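Local coordinates for protein dihydroorotase (Saccharomyces cerevisiae S288C, PDB 6L0A) that catalyses the zinc-dependent, reversible cyclisation of N-carbamoyl-L-aspartate to dihydroorotate, the third step of de novo pyrimidine synthesis, at residues A102-N107 and F228-A233; G138-V143 and E149-L154; Q265-A268 and G272-A275; H180-S185 and A211-L216. One frame throughout, in Å; residues are numbered along the deposited sequence.

Contact 1: A102-N107 and F228-A233; sequences AGVTTN and FCKPVA. With LMR ((2S)-2-hydroxybutanedioic acid), chain M.
Lys-230 folds its side chain round the backbone carbonyl of Val-104. Its CB points toward the loop 102-107 and rests 3.7 Å from Thr-105 OG1, and CG lies 3.4 Å from Val-104 O. Bends at chi2, chi3 and chi4 (-60°, -71° and -79°) curl the rest of the chain about the same oxygen, with CD and CE passing alongside it. NZ ends the curl with a hydrogen bond of 2.9 Å to Val-104 O, arriving in the carbonyl plane on a lone pair. Beyond the bond NZ also lies 3.8 Å from Val-104 CG1, the two side chains crossing at about a right angle. The Lys-230 to Pro-231 peptide bond is cis. Next to this anchor the loop presents two hydroxyls to the bound malate: Thr-105 OG1 donates to O1B at 2.5 Å, and Thr-106 OG1 donates to O4A at 2.8 Å. Arg-18 and Asn-43 hold the malate as well. Two adjacent threonines on a loop reaching into the pocket are consistent with the closed active-site loop known in the class II enzyme of E. coli; here that loop meets the pocket wall formed by 228-233.

Contact 2: G138-V143 and E149-L154; sequences GEKPSV and EPIHVL
Ile-151 lies at the heart of this contact, its side chain pointing toward 138-143 and packed against Val-143 and Lys-140. The backbones of Val-143 and Ile-151 form one antiparallel hydrogen-bonded pair. Ile-151 N gives a nearly straight bond to Val-143 O (2.9 Å, 166°), whereas the return bond from Val-143 N to Ile-151 O is longer at 3.1 Å and more bent. Val-143 CG1, set between its own backbone N and carbonyl carbon (chi1 46°), leans on Ile-151 CB at 3.7 Å. Ile-151 CG2 approaches Pro-141 O at 3.5 Å, while the longer branch brings Ile-151 CD1 to 3.8 Å from Lys-140 CB. Ile-151 also packs on Ala-156 and Ala-159 of helix 156-170. An alanine at Ile-151 is likely to leave Val-143 CG1 and the aliphatic part of Lys-140 without the branches they pack on, opening a gap toward that helix. Ser-142 lies with CA 3.3 Å from Ile-151 O, while its OG bonds Asp-219 of the second subunit, which also accepts from Val-153 N. The single beta bridge closes a loop after strand 133-136, at the rim of an amidohydrolase TIM barrel, and this loop lies at the subunit interface.

Contact 3: Q265-A268 and G272-A275; sequences QNKA and GVCA. With LMR ((2S)-2-hydroxybutanedioic acid), chain M.
Cys-274 SG sits obliquely off the CB and ND2 side of the Asn-266 carboxamide, not over its face, 3.6 Å from Asn-266 CB and 4.1 Å from Asn-266 ND2. The other flat groups that count are peptides. Cys-274 N points almost straight at Asn-266 O, with a hydrogen bond of 3.1 Å and a C=O...N angle of 173°, and the N-H itself is aimed well (166°). Cys-274 O in turn receives Lys-267 NZ at 2.7 Å, the ammonium lying 17° from the carbonyl plane. Lys-267 gets there by bending at chi2 and chi3, which lays CD beside Val-273 CG1 at 4.0 Å, the two side chains crossing at about a right angle. Val-273 CG2 touches Lys-267 O at 3.5 Å. The turn also faces the second subunit: Asn-224 of the second subunit bonds Gly-272 N, and Pro-225 of that subunit packs on Val-273. At the far end Ala-275 O accepts a hydrogen bond from His-262 and lies 2.8 Å from the malate hydroxyl O2. Lys-267 is buried, and Gly-276 O and Pro-225 O of the same chain accept from its NZ besides Cys-274 O. Three carbonyl dipoles thus probably stabilise its positive charge inside the protein, and the bonds to Cys-274 O and Gly-276 O probably steady the backbone on both sides of Ala-275, beside the pocket.

Contact 4: H180-S185 and A211-L216; sequences HCTSES and AHHLFL. With ZN (zinc ion), chain L.
Thr-182 lays its methyl CG2 over the imidazole of His-213, 3.4 Å from the ring centroid and 17° off the normal, a CH-pi contact made face-on but shifted toward the NE2-CD2 side. NE2 is the nearest ring atom to the methyl, at 3.3 Å. Against the opposite face, toward the rim, lies His-212 CD2, 3.7 Å above the plane. The methyl is aimed there because Thr-182 OG1 sits between its backbone N and carbonyl carbon (chi1 58°), where it bonds Glu-157 and Lys-234 while CG2 swings toward the histidine. The His-213 ring is held at both nitrogens, ND1 by Thr-210 OG1 and NE2 by Pro-231 O, which fixes its rotation. A leucine at His-213 would probably leave Pro-231 O and Thr-210 OG1 without their ring partners and the Thr-182 methyl without the flat surface it lies on. Two residues before Thr-182, His-180 NE2 binds zinc at 2.1 Å, in a site completed by His-137 and Lys-98, the lysine probably as its carbamate. His-180 follows strand 175-178 and Ser-183 N-caps helix 184-193, while 211-216 follows the adjacent parallel strand 205-209; helix 236-246 packs on His-213 through Leu-242, and helix 283-293 lies against Leu-214 and Phe-215.

Contact 1 is the hub, and each of the other three touches it. Glu-139 OE1 of contact 2 lies 3.4 Å from Val-104 CG1 and bonds the zinc ligand His-137, while Pro-231 CD packs on His-180 ND1 of contact 4 at 3.3 Å. Toward contact 3, Phe-228 O approaches Lys-267 NZ at 3.0 Å, and Thr-106 OG1 makes a weak bond to Ala-275 O. Contacts 1 and 3 both touch the malate; contact 4 touches it through His-180, which also binds zinc. Contacts 2 and 3, with centres about 21 Å apart, do not touch each other, yet both meet the second subunit.

Contact 1: A102-N107 and F228-A233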
loop_
_atom_site.group_PDB
_atom_site.type_symbol
_atom_site.label_atom_id
_atom_site.label_comp_id
_atom_site.label_asym_id
_atom_site.label_seq_id
_atom_site.Cartn_x
_atom_site.Cartn_y
_atom_site.Cartn_z
ATOM N N ALA C 102 12.474 -1.173 16.240
ATOM C CA ALA C 102 13.132 -2.261 15.524
ATOM C C ALA C 102 12.259 -2.826 14.410
ATOM O O ALA C 102 11.130 -3.271 14.652
ATOM C CB ALA C 102 13.512 -3.370 16.510
ATOM N N GLY C 103 12.797 -2.805 13.192
ATOM C CA GLY C 103 12.192 -3.463 12.058
ATOM C C GLY C 103 11.197 -2.631 11.281
ATOM O O GLY C 103 10.751 -3.070 10.210
ATOM N N VAL C 104 10.833 -1.449 11.776
ATOM C CA VAL C 104 9.757 -0.704 11.131
ATOM C C VAL C 104 10.212 -0.013 9.844
ATOM O O VAL C 104 9.380 0.210 8.949
ATOM C CB VAL C 104 9.141 0.279 12.140
ATOM C CG1 VAL C 104 8.189 1.262 11.462
ATOM C CG2 VAL C 104 8.397 -0.501 13.219
ATOM N N THR C 105 11.504 0.271 9.676
ATOM C CA THR C 105 11.904 1.050 8.510
ATOM C C THR C 105 13.375 0.788 8.179
ATOM O O THR C 105 13.996 -0.145 8.698
ATOM C CB THR C 105 11.606 2.536 8.748
ATOM O OG1 THR C 105 11.793 3.257 7.528
ATOM C CG2 THR C 105 12.499 3.112 9.835
ATOM N N THR C 106 13.920 1.611 7.286
ATOM C CA THR C 106 15.276 1.421 6.777
ATOM C C THR C 106 16.309 1.409 7.897
ATOM O O THR C 106 16.360 2.320 8.725
ATOM C CB THR C 106 15.618 2.534 5.791
ATOM O OG1 THR C 106 14.606 2.598 4.779
ATOM C CG2 THR C 106 16.990 2.300 5.164
ATOM N N ASN C 107 17.173 0.391 7.881
ATOM C CA ASN C 107 18.286 0.289 8.830
ATOM C C ASN C 107 17.817 0.477 10.269
ATOM O O ASN C 107 18.444 1.185 11.062
ATOM C CB ASN C 107 19.390 1.286 8.482
ATOM C CG ASN C 107 20.085 0.939 7.187
ATOM O OD1 ASN C 107 19.938 -0.179 6.682
ATOM N ND2 ASN C 107 20.846 1.893 6.633
ATOM N N PHE C 228 6.225 4.809 -1.595
ATOM C CA PHE C 228 6.128 4.054 -0.347
ATOM C C PHE C 228 7.189 4.557 0.626
ATOM O O PHE C 228 8.372 4.572 0.284
ATOM C CB PHE C 228 6.314 2.558 -0.627
ATOM C CG PHE C 228 6.455 1.704 0.602
ATOM C CD1 PHE C 228 5.395 1.564 1.494
ATOM C CD2 PHE C 228 7.643 1.016 0.861
ATOM C CE1 PHE C 228 5.519 0.768 2.631
ATOM C CE2 PHE C 228 7.768 0.211 2.007
ATOM C CZ PHE C 228 6.709 0.095 2.891
ATOM N N CYS C 229 6.783 4.959 1.831
ATOM C CA CYS C 229 7.739 5.293 2.870
ATOM C C CYS C 229 7.122 4.898 4.207
ATOM O O CYS C 229 5.982 4.451 4.268
ATOM C CB CYS C 229 8.033 6.795 2.848
ATOM S SG CYS C 229 6.446 7.681 3.170
ATOM N N LYS C 230 7.882 5.064 5.289
ATOM C CA LYS C 230 7.332 4.857 6.618
ATOM C C LYS C 230 7.403 6.164 7.402
ATOM O O LYS C 230 8.364 6.922 7.239
ATOM C CB LYS C 230 8.098 3.739 7.380
ATOM C CG LYS C 230 8.087 2.353 6.685
ATOM C CD LYS C 230 6.677 1.809 6.487
ATOM C CE LYS C 230 6.056 1.397 7.795
ATOM N NZ LYS C 230 6.554 0.041 8.290
ATOM N N PRO C 231 6.359 6.519 8.180
ATOM C CA PRO C 231 5.059 5.845 8.204
ATOM C C PRO C 231 4.376 6.037 6.861
ATOM O O PRO C 231 4.671 7.024 6.153
ATOM C CB PRO C 231 4.289 6.547 9.335
ATOM C CG PRO C 231 5.294 7.491 10.008
ATOM C CD PRO C 231 6.358 7.753 8.982
ATOM N N VAL C 232 3.536 5.078 6.471
ATOM C CA VAL C 232 2.903 5.160 5.162
ATOM C C VAL C 232 1.939 6.340 5.145
ATOM O O VAL C 232 1.386 6.730 6.180
ATOM C CB VAL C 232 2.170 3.847 4.822
ATOM C CG1 VAL C 232 3.134 2.648 4.888
ATOM C CG2 VAL C 232 0.961 3.638 5.740
ATOM N N ALA C 233 1.737 6.911 3.958
ATOM C CA ALA C 233 0.677 7.896 3.776
ATOM C C ALA C 233 -0.679 7.219 3.939
ATOM O O ALA C 233 -0.887 6.093 3.470
ATOM C CB ALA C 233 0.791 8.553 2.394
HETATM C C1 LMR M . 12.370 6.421 7.506
HETATM O O1A LMR M . 12.450 7.607 7.922
HETATM O O1B LMR M . 11.492 5.701 8.025
HETATM C C2 LMR M . 13.303 5.840 6.417
HETATM O O2 LMR M . 12.670 5.417 5.225
HETATM C C3 LMR M . 14.216 6.900 5.898
HETATM C C4 LMR M . 15.338 6.039 5.365
HETATM O O4A LMR M . 15.194 5.273 4.350
HETATM O O4B LMR M . 16.383 6.140 6.020
#

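Contact 2: G138-V143 and E149-L154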
loop_
_atom_site.group_PDB
_atom_site.type_symbol
_atom_site.label_atom_id
_atom_site.label_comp_id
_atom_site.label_asym_id
_atom_site.label_seq_id
_atom_site.Cartn_x
_atom_site.Cartn_y
_atom_site.Cartn_z
ATOM N N GLY C 138 7.651 7.477 15.612
ATOM C CA GLY C 138 6.588 6.984 16.458
ATOM C C GLY C 138 5.673 5.962 15.812
ATOM O O GLY C 138 4.537 6.287 15.453
ATOM N N GLU C 139 6.147 4.725 15.662
ATOM C CA GLU C 139 5.321 3.619 15.190
ATOM C C GLU C 139 5.605 2.392 16.039
ATOM O O GLU C 139 6.770 2.072 16.284
ATOM C CB GLU C 139 5.616 3.282 13.724
ATOM C CG GLU C 139 5.099 4.289 12.707
ATOM C CD GLU C 139 5.141 3.730 11.304
ATOM O OE1 GLU C 139 6.192 3.827 10.643
ATOM O OE2 GLU C 139 4.113 3.184 10.862
ATOM N N LYS C 140 4.552 1.696 16.461
ATOM C CA LYS C 140 4.762 0.408 17.098
ATOM C C LYS C 140 4.968 -0.672 16.031
ATOM O O LYS C 140 4.306 -0.643 14.989
ATOM C CB LYS C 140 3.571 0.048 17.980
ATOM C CG LYS C 140 3.491 0.821 19.288
ATOM C CD LYS C 140 3.017 -0.093 20.425
ATOM C CE LYS C 140 2.867 0.676 21.723
ATOM N NZ LYS C 140 4.079 1.487 21.963
ATOM N N PRO C 141 5.901 -1.605 16.248
ATOM C CA PRO C 141 6.042 -2.746 15.334
ATOM C C PRO C 141 4.744 -3.525 15.198
ATOM O O PRO C 141 3.917 -3.589 16.115
ATOM C CB PRO C 141 7.143 -3.594 15.992
ATOM C CG PRO C 141 7.949 -2.604 16.781
ATOM C CD PRO C 141 6.935 -1.607 17.301
ATOM N N SER C 142 4.551 -4.095 14.016
ATOM C CA SER C 142 3.301 -4.777 13.728
ATOM C C SER C 142 3.181 -6.030 14.587
ATOM O O SER C 142 4.176 -6.721 14.851
ATOM C CB SER C 142 3.223 -5.122 12.249
ATOM O OG SER C 142 3.045 -3.948 11.469
ATOM N N VAL C 143 1.969 -6.300 15.062
ATOM C CA VAL C 143 1.690 -7.518 15.818
ATOM C C VAL C 143 0.318 -8.025 15.407
ATOM O O VAL C 143 -0.653 -7.264 15.393
ATOM C CB VAL C 143 1.772 -7.308 17.348
ATOM C CG1 VAL C 143 1.036 -6.073 17.750
ATOM C CG2 VAL C 143 1.208 -8.526 18.087
ATOM N N GLU C 149 -5.022 -5.999 20.694
ATOM C CA GLU C 149 -5.139 -5.159 19.509
ATOM C C GLU C 149 -4.125 -5.535 18.430
ATOM O O GLU C 149 -2.910 -5.511 18.681
ATOM C CB GLU C 149 -4.933 -3.692 19.907
ATOM C CG GLU C 149 -6.005 -3.112 20.837
ATOM C CD GLU C 149 -5.415 -2.325 22.015
ATOM O OE1 GLU C 149 -4.535 -2.862 22.724
ATOM O OE2 GLU C 149 -5.836 -1.166 22.234
ATOM N N PRO C 150 -4.559 -5.884 17.225
ATOM C CA PRO C 150 -3.588 -6.001 16.132
ATOM C C PRO C 150 -3.039 -4.627 15.774
ATOM O O PRO C 150 -3.740 -3.615 15.858
ATOM C CB PRO C 150 -4.394 -6.624 14.984
ATOM C CG PRO C 150 -5.817 -6.338 15.314
ATOM C CD PRO C 150 -5.928 -6.225 16.804
ATOM N N ILE C 151 -1.757 -4.601 15.430
ATOM C CA ILE C 151 -1.058 -3.402 14.981
ATOM C C ILE C 151 -0.563 -3.664 13.567
ATOM O O ILE C 151 0.051 -4.707 13.303
ATOM C CB ILE C 151 0.115 -3.044 15.914
ATOM C CG1 ILE C 151 -0.409 -2.675 17.304
ATOM C CG2 ILE C 151 0.955 -1.881 15.328
ATOM C CD1 ILE C 151 0.706 -2.444 18.336
ATOM N N HIS C 152 -0.846 -2.728 12.661
ATOM C CA HIS C 152 -0.474 -2.830 11.256
ATOM C C HIS C 152 -0.032 -1.447 10.794
ATOM O O HIS C 152 -0.056 -0.479 11.565
ATOM C CB HIS C 152 -1.646 -3.359 10.424
ATOM C CG HIS C 152 -2.937 -2.688 10.742
ATOM N ND1 HIS C 152 -3.211 -1.397 10.359
ATOM C CD2 HIS C 152 -4.013 -3.109 11.449
ATOM C CE1 HIS C 152 -4.410 -1.054 10.793
ATOM N NE2 HIS C 152 -4.917 -2.075 11.463
ATOM N N VAL C 153 0.367 -1.336 9.524
ATOM C CA VAL C 153 0.969 -0.081 9.077
ATOM C C VAL C 153 -0.005 1.087 9.170
ATOM O O VAL C 153 0.423 2.241 9.188
ATOM C CB VAL C 153 1.523 -0.205 7.640
ATOM C CG1 VAL C 153 2.722 -1.167 7.591
ATOM C CG2 VAL C 153 0.410 -0.646 6.677
ATOM N N LEU C 154 -1.310 0.834 9.219
ATOM C CA LEU C 154 -2.232 1.961 9.231
ATOM C C LEU C 154 -2.498 2.514 10.622
ATOM O O LEU C 154 -2.783 3.712 10.750
ATOM C CB LEU C 154 -3.568 1.573 8.605
ATOM C CG LEU C 154 -3.597 1.529 7.095
ATOM C CD1 LEU C 154 -4.965 1.037 6.726
ATOM C CD2 LEU C 154 -3.305 2.891 6.470
HETATM O O HOH W 1 3.088 3.062 8.564
HETATM O O HOH W 2 1.397 4.056 11.025
#

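Contact 3: Q265-A268 and G272-A275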
loop_
_atom_site.group_PDB
_atom_site.type_symbol
_atom_site.label_atom_id
_atom_site.label_comp_id
_atom_site.label_asym_id
_atom_site.label_seq_id
_atom_site.Cartn_x
_atom_site.Cartn_y
_atom_site.Cartn_z
ATOM N N GLN C 265 16.954 0.835 -8.288
ATOM C CA GLN C 265 16.866 -0.621 -8.242
ATOM C C GLN C 265 16.385 -1.132 -6.889
ATOM O O GLN C 265 15.934 -2.278 -6.803
ATOM C CB GLN C 265 18.216 -1.263 -8.595
ATOM C CG GLN C 265 19.334 -1.027 -7.584
ATOM C CD GLN C 265 20.161 0.208 -7.923
ATOM O OE1 GLN C 265 19.695 1.105 -8.643
ATOM N NE2 GLN C 265 21.391 0.264 -7.403
ATOM N N ASN C 266 16.461 -0.321 -5.834
ATOM C CA ASN C 266 15.922 -0.726 -4.541
ATOM C C ASN C 266 14.457 -0.334 -4.379
ATOM O O ASN C 266 13.874 -0.581 -3.320
ATOM C CB ASN C 266 16.754 -0.137 -3.395
ATOM C CG ASN C 266 18.175 -0.676 -3.375
ATOM O OD1 ASN C 266 18.609 -1.330 -4.321
ATOM N ND2 ASN C 266 18.902 -0.412 -2.293
ATOM N N LYS C 267 13.856 0.273 -5.393
ATOM C CA LYS C 267 12.418 0.486 -5.420
ATOM C C LYS C 267 11.707 -0.454 -6.379
ATOM O O LYS C 267 10.532 -0.766 -6.170
ATOM C CB LYS C 267 12.099 1.935 -5.805
ATOM C CG LYS C 267 12.562 2.961 -4.785
ATOM C CD LYS C 267 11.849 2.754 -3.453
ATOM C CE LYS C 267 11.437 4.081 -2.856
ATOM N NZ LYS C 267 10.483 3.957 -1.715
ATOM N N ALA C 268 12.398 -0.925 -7.414
ATOM C CA ALA C 268 11.798 -1.815 -8.409
ATOM C C ALA C 268 12.043 -3.270 -8.002
ATOM O O ALA C 268 12.856 -3.991 -8.580
ATOM C CB ALA C 268 12.357 -1.508 -9.794
ATOM N N GLY C 272 10.122 -6.522 -0.519
ATOM C CA GLY C 272 11.159 -5.777 0.187
ATOM C C GLY C 272 11.537 -4.458 -0.455
ATOM O O GLY C 272 12.722 -4.086 -0.454
ATOM N N VAL C 273 10.558 -3.747 -1.020
ATOM C CA VAL C 273 10.771 -2.390 -1.509
ATOM C C VAL C 273 11.261 -1.515 -0.363
ATOM O O VAL C 273 10.655 -1.487 0.712
ATOM C CB VAL C 273 9.467 -1.837 -2.105
ATOM C CG1 VAL C 273 9.557 -0.317 -2.294
ATOM C CG2 VAL C 273 9.145 -2.524 -3.426
ATOM N N CYS C 274 12.376 -0.807 -0.579
ATOM C CA CYS C 274 12.888 0.102 0.446
ATOM C C CYS C 274 11.911 1.244 0.695
ATOM O O CYS C 274 11.354 1.814 -0.245
ATOM C CB CYS C 274 14.230 0.677 0.018
ATOM S SG CYS C 274 15.500 -0.561 -0.064
ATOM N N ALA C 275 11.724 1.595 1.964
ATOM C CA ALA C 275 10.849 2.703 2.331
ATOM C C ALA C 275 11.593 4.027 2.229
ATOM O O ALA C 275 12.719 4.153 2.729
ATOM C CB ALA C 275 10.329 2.518 3.751
HETATM C C1 LMR M . 12.370 6.421 7.506
HETATM O O1A LMR M . 12.450 7.607 7.922
HETATM O O1B LMR M . 11.492 5.701 8.025
HETATM C C2 LMR M . 13.303 5.840 6.417
HETATM O O2 LMR M . 12.670 5.417 5.225
HETATM C C3 LMR M . 14.216 6.900 5.898
HETATM C C4 LMR M . 15.338 6.039 5.365
HETATM O O4A LMR M . 15.194 5.273 4.350
HETATM O O4B LMR M . 16.383 6.140 6.020
#

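Contact 4: H180-S185 and A211-L216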
loop_
_atom_site.group_PDB
_atom_site.type_symbol
_atom_site.label_atom_id
_atom_site.label_comp_id
_atom_site.label_asym_id
_atom_site.label_seq_id
_atom_site.Cartn_x
_atom_site.Cartn_y
_atom_site.Cartn_z
ATOM N N HIS C 180 7.870 13.171 11.456
ATOM C CA HIS C 180 6.993 12.890 10.317
ATOM C C HIS C 180 5.626 12.324 10.687
ATOM O O HIS C 180 5.327 11.158 10.382
ATOM C CB HIS C 180 7.702 11.954 9.315
ATOM C CG HIS C 180 8.459 10.812 9.933
ATOM N ND1 HIS C 180 7.905 9.953 10.858
ATOM C CD2 HIS C 180 9.722 10.371 9.719
ATOM C CE1 HIS C 180 8.803 9.046 11.206
ATOM N NE2 HIS C 180 9.915 9.276 10.529
ATOM N N CYS C 181 4.787 13.143 11.328
ATOM C CA CYS C 181 3.430 12.715 11.661
ATOM C C CYS C 181 2.639 12.422 10.401
ATOM O O CYS C 181 2.752 13.136 9.392
ATOM C CB CYS C 181 2.689 13.778 12.472
ATOM S SG CYS C 181 3.235 13.903 14.172
ATOM N N THR C 182 1.791 11.394 10.473
ATOM C CA THR C 182 1.002 11.025 9.311
ATOM C C THR C 182 -0.485 10.881 9.575
ATOM O O THR C 182 -1.226 10.643 8.624
ATOM C CB THR C 182 1.516 9.709 8.719
ATOM O OG1 THR C 182 1.449 8.692 9.730
ATOM C CG2 THR C 182 2.932 9.874 8.234
ATOM N N SER C 183 -0.942 10.996 10.823
ATOM C CA SER C 183 -2.329 10.692 11.151
ATOM C C SER C 183 -2.997 11.860 11.857
ATOM O O SER C 183 -2.351 12.624 12.583
ATOM C CB SER C 183 -2.424 9.449 12.034
ATOM O OG SER C 183 -1.885 9.701 13.318
ATOM N N GLU C 184 -4.306 11.997 11.630
ATOM C CA GLU C 184 -5.086 12.970 12.386
ATOM C C GLU C 184 -4.964 12.722 13.878
ATOM O O GLU C 184 -4.902 13.675 14.670
ATOM C CB GLU C 184 -6.556 12.927 11.961
ATOM C CG GLU C 184 -7.405 13.885 12.770
ATOM C CD GLU C 184 -8.871 13.856 12.401
ATOM O OE1 GLU C 184 -9.437 12.750 12.297
ATOM O OE2 GLU C 184 -9.447 14.946 12.209
ATOM N N SER C 185 -4.932 11.447 14.281
ATOM C CA SER C 185 -4.801 11.127 15.698
ATOM C C SER C 185 -3.543 11.747 16.283
ATOM O O SER C 185 -3.574 12.300 17.388
ATOM C CB SER C 185 -4.793 9.611 15.907
ATOM O OG SER C 185 -6.079 9.075 15.677
ATOM N N ALA C 211 7.370 16.916 3.302
ATOM C CA ALA C 211 6.747 17.403 2.076
ATOM C C ALA C 211 5.766 16.378 1.525
ATOM O O ALA C 211 4.638 16.719 1.154
ATOM C CB ALA C 211 7.816 17.734 1.038
ATOM N N HIS C 212 6.164 15.105 1.484
ATOM C CA HIS C 212 5.361 14.152 0.717
ATOM C C HIS C 212 4.065 13.777 1.433
ATOM O O HIS C 212 3.075 13.447 0.773
ATOM C CB HIS C 212 6.179 12.908 0.363
ATOM C CG HIS C 212 6.935 12.304 1.507
ATOM N ND1 HIS C 212 8.129 12.819 1.969
ATOM C CD2 HIS C 212 6.694 11.195 2.244
ATOM C CE1 HIS C 212 8.579 12.062 2.957
ATOM N NE2 HIS C 212 7.731 11.064 3.136
ATOM N N HIS C 213 4.027 13.848 2.763
ATOM C CA HIS C 213 2.767 13.560 3.438
ATOM C C HIS C 213 1.755 14.694 3.311
ATOM O O HIS C 213 0.599 14.498 3.684
ATOM C CB HIS C 213 3.022 13.235 4.910
ATOM C CG HIS C 213 3.694 11.908 5.120
ATOM N ND1 HIS C 213 4.986 11.780 5.591
ATOM C CD2 HIS C 213 3.242 10.643 4.916
ATOM C CE1 HIS C 213 5.302 10.496 5.662
ATOM N NE2 HIS C 213 4.258 9.785 5.266
ATOM N N LEU C 214 2.167 15.872 2.827
ATOM C CA LEU C 214 1.223 16.940 2.513
ATOM C C LEU C 214 0.556 16.732 1.161
ATOM O O LEU C 214 -0.404 17.446 0.844
ATOM C CB LEU C 214 1.931 18.296 2.536
ATOM C CG LEU C 214 2.649 18.635 3.849
ATOM C CD1 LEU C 214 3.195 20.061 3.815
ATOM C CD2 LEU C 214 1.720 18.434 5.046
ATOM N N PHE C 215 1.040 15.773 0.375
ATOM C CA PHE C 215 0.506 15.434 -0.940
ATOM C C PHE C 215 -0.109 14.049 -1.000
ATOM O O PHE C 215 -1.168 13.866 -1.611
ATOM C CB PHE C 215 1.616 15.485 -1.998
ATOM C CG PHE C 215 2.115 16.869 -2.312
ATOM C CD1 PHE C 215 3.222 17.391 -1.648
ATOM C CD2 PHE C 215 1.506 17.632 -3.299
ATOM C CE1 PHE C 215 3.708 18.650 -1.956
ATOM C CE2 PHE C 215 1.982 18.898 -3.604
ATOM C CZ PHE C 215 3.080 19.408 -2.928
ATOM N N LEU C 216 0.559 13.060 -0.416
ATOM C CA LEU C 216 0.264 11.661 -0.694
ATOM C C LEU C 216 -0.851 11.123 0.180
ATOM O O LEU C 216 -1.062 11.558 1.316
ATOM C CB LEU C 216 1.499 10.780 -0.476
ATOM C CG LEU C 216 2.727 10.956 -1.362
ATOM C CD1 LEU C 216 3.836 10.027 -0.881
ATOM C CD2 LEU C 216 2.402 10.691 -2.822
HETATM ZN ZN ZN L . 11.151 7.666 9.857
#